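Local atomic coordinates of toll-like receptor 6, Variable lymphocyte receptor B (Mus musculus, PDB entry 3A79), a protein that probably recognises diacylated microbial lipopeptides as the partner of Toll-like receptor 2, its leucine-rich repeat ectodomain here being capped by a hagfish receptor fragment. Residues T246-L252 with R276-Y280. Sequence-based numbering, arbitrary orientation.
Sequences TRGPTLL and RPVEY. With NAG (2-acetamido-2-deoxy-beta-D-glucopyranose), chain E.
Leu252 and Val278 open two neighbouring parallel strands, 252-261 and 278-288, and Leu252 turns both its N-H and its C=O to the adjoining strand, bonding the residues before and after Val278 as a parallel bridge does: its N donates to Pro277 O at 3.3 Å, and its O accepts from Glu279 N at 3.1 Å, with N-H...O angles of 142° and 152°. This is the parallel ladder of a leucine-rich repeat solenoid, within the Toll-like receptor 6 part of the fusion, at the point where the turn after helix 235-246 enters the next strand. Leu252 O also receives a CA-H...O contact from Val278 CA, so one carbonyl serves two successive residues of the adjoining strand. On the face shared by these two leading residues, Leu252 CG sits between its backbone N and carbonyl carbon (chi1 85°), and CD2 meets Val278 CG2 at 4.0 Å, the two buried side chains meeting at a slant.

Upstream, Pro277 centres an inverse gamma turn, with a weak bond from Val278 N back to Arg276 O, and its ring faces the bend of 246-252. Its CG lies 3.5 Å from Gly248 CA, while CB approaches the carbonyl oxygen of Thr250 and CD that of Thr246. Leu251 CD1 packs alongside Pro277 near its carbonyl, and Leu251 CB faces Glu279 CB.

At the other end, the Thr246 and Arg276 side chains cross at about a right angle, the CG2 methyl lying beside the arginine chain and the edge of its guanidinium. Arg276 NH1 also makes a weak hydrogen bond to Ser243 O of helix 235-246. Beyond the bridge, a sugar of a glycan carried by the protein itself lies over one face of Tyr280: NAG C6 sits 3.2 Å above the plane, over the ring centre, and approaches Tyr280 CZ to 3.3 Å.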
loop_
_atom_site.group_PDB
_atom_site.type_symbol
_atom_site.label_atom_id
_atom_site.label_comp_id
_atom_site.label_asym_id
_atom_site.label_seq_id
_atom_site.Cartn_x
_atom_site.Cartn_y
_atom_site.Cartn_z
ATOM N N THR B 246 13.820 7.451 39.390
ATOM C CA THR B 246 14.496 6.485 38.541
ATOM C C THR B 246 15.782 5.904 39.129
ATOM O O THR B 246 16.263 4.863 38.671
ATOM C CB THR B 246 14.815 7.121 37.206
ATOM O OG1 THR B 246 13.710 6.905 36.324
ATOM C CG2 THR B 246 16.072 6.516 36.619
ATOM N N ARG B 247 16.352 6.579 40.127
ATOM C CA ARG B 247 17.501 6.029 40.837
ATOM C C ARG B 247 17.103 4.624 41.261
ATOM O O ARG B 247 15.964 4.387 41.676
ATOM C CB ARG B 247 17.906 6.906 42.029
ATOM C CG ARG B 247 18.756 8.124 41.632
ATOM C CD ARG B 247 19.251 8.925 42.830
ATOM N NE ARG B 247 19.960 8.084 43.789
ATOM C CZ ARG B 247 20.467 8.517 44.941
ATOM N NH1 ARG B 247 20.351 9.795 45.288
ATOM N NH2 ARG B 247 21.093 7.669 45.749
ATOM N N GLY B 248 18.028 3.688 41.127
ATOM C CA GLY B 248 17.653 2.293 41.191
ATOM C C GLY B 248 18.054 1.433 42.375
ATOM O O GLY B 248 19.245 1.174 42.615
ATOM N N PRO B 249 17.052 0.998 43.151
ATOM C CA PRO B 249 17.238 -0.356 43.659
ATOM C C PRO B 249 17.333 -1.286 42.445
ATOM O O PRO B 249 18.217 -1.119 41.592
ATOM C CB PRO B 249 15.947 -0.608 44.442
ATOM C CG PRO B 249 15.581 0.743 44.963
ATOM C CD PRO B 249 16.002 1.728 43.884
ATOM N N THR B 250 16.419 -2.244 42.348
ATOM C CA THR B 250 16.471 -3.194 41.245
ATOM C C THR B 250 16.018 -2.558 39.923
ATOM O O THR B 250 16.265 -1.376 39.684
ATOM C CB THR B 250 15.651 -4.462 41.557
ATOM O OG1 THR B 250 14.259 -4.131 41.641
ATOM C CG2 THR B 250 16.121 -5.083 42.878
ATOM N N LEU B 251 15.370 -3.349 39.070
ATOM C CA LEU B 251 14.897 -2.867 37.773
ATOM C C LEU B 251 13.477 -2.348 37.878
ATOM O O LEU B 251 12.753 -2.686 38.811
ATOM C CB LEU B 251 14.949 -3.976 36.715
ATOM C CG LEU B 251 16.324 -4.446 36.247
ATOM C CD1 LEU B 251 17.126 -3.265 35.734
ATOM C CD2 LEU B 251 17.079 -5.175 37.369
ATOM N N LEU B 252 13.085 -1.524 36.916
ATOM C CA LEU B 252 11.713 -1.053 36.822
ATOM C C LEU B 252 11.387 -0.736 35.376
ATOM O O LEU B 252 12.274 -0.500 34.560
ATOM C CB LEU B 252 11.472 0.188 37.693
ATOM C CG LEU B 252 11.810 1.578 37.131
ATOM C CD1 LEU B 252 11.020 2.656 37.848
ATOM C CD2 LEU B 252 13.299 1.878 37.214
ATOM N N ARG B 276 20.519 4.218 33.297
ATOM C CA ARG B 276 19.677 3.952 34.449
ATOM C C ARG B 276 19.082 2.541 34.441
ATOM O O ARG B 276 19.151 1.836 33.428
ATOM C CB ARG B 276 18.614 5.051 34.545
ATOM C CG ARG B 276 19.255 6.427 34.419
ATOM C CD ARG B 276 18.349 7.563 34.829
ATOM N NE ARG B 276 19.098 8.656 35.446
ATOM C CZ ARG B 276 19.026 8.964 36.739
ATOM N NH1 ARG B 276 18.231 8.273 37.541
ATOM N NH2 ARG B 276 19.738 9.966 37.235
ATOM N N PRO B 277 18.535 2.115 35.593
ATOM C CA PRO B 277 17.944 0.788 35.823
ATOM C C PRO B 277 16.562 0.619 35.222
ATOM O O PRO B 277 15.633 0.278 35.944
ATOM C CB PRO B 277 17.816 0.720 37.348
ATOM C CG PRO B 277 18.715 1.796 37.867
ATOM C CD PRO B 277 18.657 2.871 36.848
ATOM N N VAL B 278 16.422 0.842 33.923
ATOM C CA VAL B 278 15.134 0.643 33.279
ATOM C C VAL B 278 15.212 -0.522 32.296
ATOM O O VAL B 278 15.972 -0.476 31.323
ATOM C CB VAL B 278 14.651 1.927 32.582
ATOM C CG1 VAL B 278 13.332 1.682 31.880
ATOM C CG2 VAL B 278 14.515 3.057 33.594
ATOM N N GLU B 279 14.436 -1.571 32.576
ATOM C CA GLU B 279 14.441 -2.801 31.780
ATOM C C GLU B 279 13.522 -2.697 30.565
ATOM O O GLU B 279 13.918 -3.012 29.444
ATOM C CB GLU B 279 14.040 -4.008 32.642
ATOM C CG GLU B 279 14.430 -5.358 32.042
ATOM C CD GLU B 279 13.878 -6.546 32.821
ATOM O OE1 GLU B 279 12.849 -6.396 33.525
ATOM O OE2 GLU B 279 14.478 -7.641 32.711
ATOM N N TYR B 280 12.289 -2.265 30.793
ATOM C CA TYR B 280 11.372 -2.020 29.692
ATOM C C TYR B 280 10.959 -0.550 29.623
ATOM O O TYR B 280 10.459 0.010 30.592
ATOM C CB TYR B 280 10.147 -2.917 29.804
ATOM C CG TYR B 280 10.441 -4.379 29.586
ATOM C CD1 TYR B 280 11.091 -5.118 30.559
ATOM C CD2 TYR B 280 10.058 -5.027 28.413
ATOM C CE1 TYR B 280 11.363 -6.464 30.378
ATOM C CE2 TYR B 280 10.327 -6.380 28.221
ATOM C CZ TYR B 280 10.982 -7.092 29.217
ATOM O OH TYR B 280 11.271 -8.434 29.076
HETATM C C1 NAG E . 8.176 -4.965 33.408
HETATM C C2 NAG E . 7.221 -5.689 34.378
HETATM C C3 NAG E . 6.747 -7.102 34.012
HETATM C C4 NAG E . 6.925 -7.513 32.556
HETATM C C5 NAG E . 8.095 -6.835 31.871
HETATM C C6 NAG E . 7.862 -7.010 30.383
HETATM C C7 NAG E . 9.101 -5.760 36.008
HETATM C C8 NAG E . 10.028 -6.701 35.278
HETATM N N2 NAG E . 7.798 -5.802 35.714
HETATM O O3 NAG E . 5.373 -7.196 34.325
HETATM O O4 NAG E . 7.059 -8.922 32.474
HETATM O O5 NAG E . 8.107 -5.442 32.083
HETATM O O6 NAG E . 6.589 -6.469 30.087
HETATM O O7 NAG E . 9.526 -4.985 36.864
#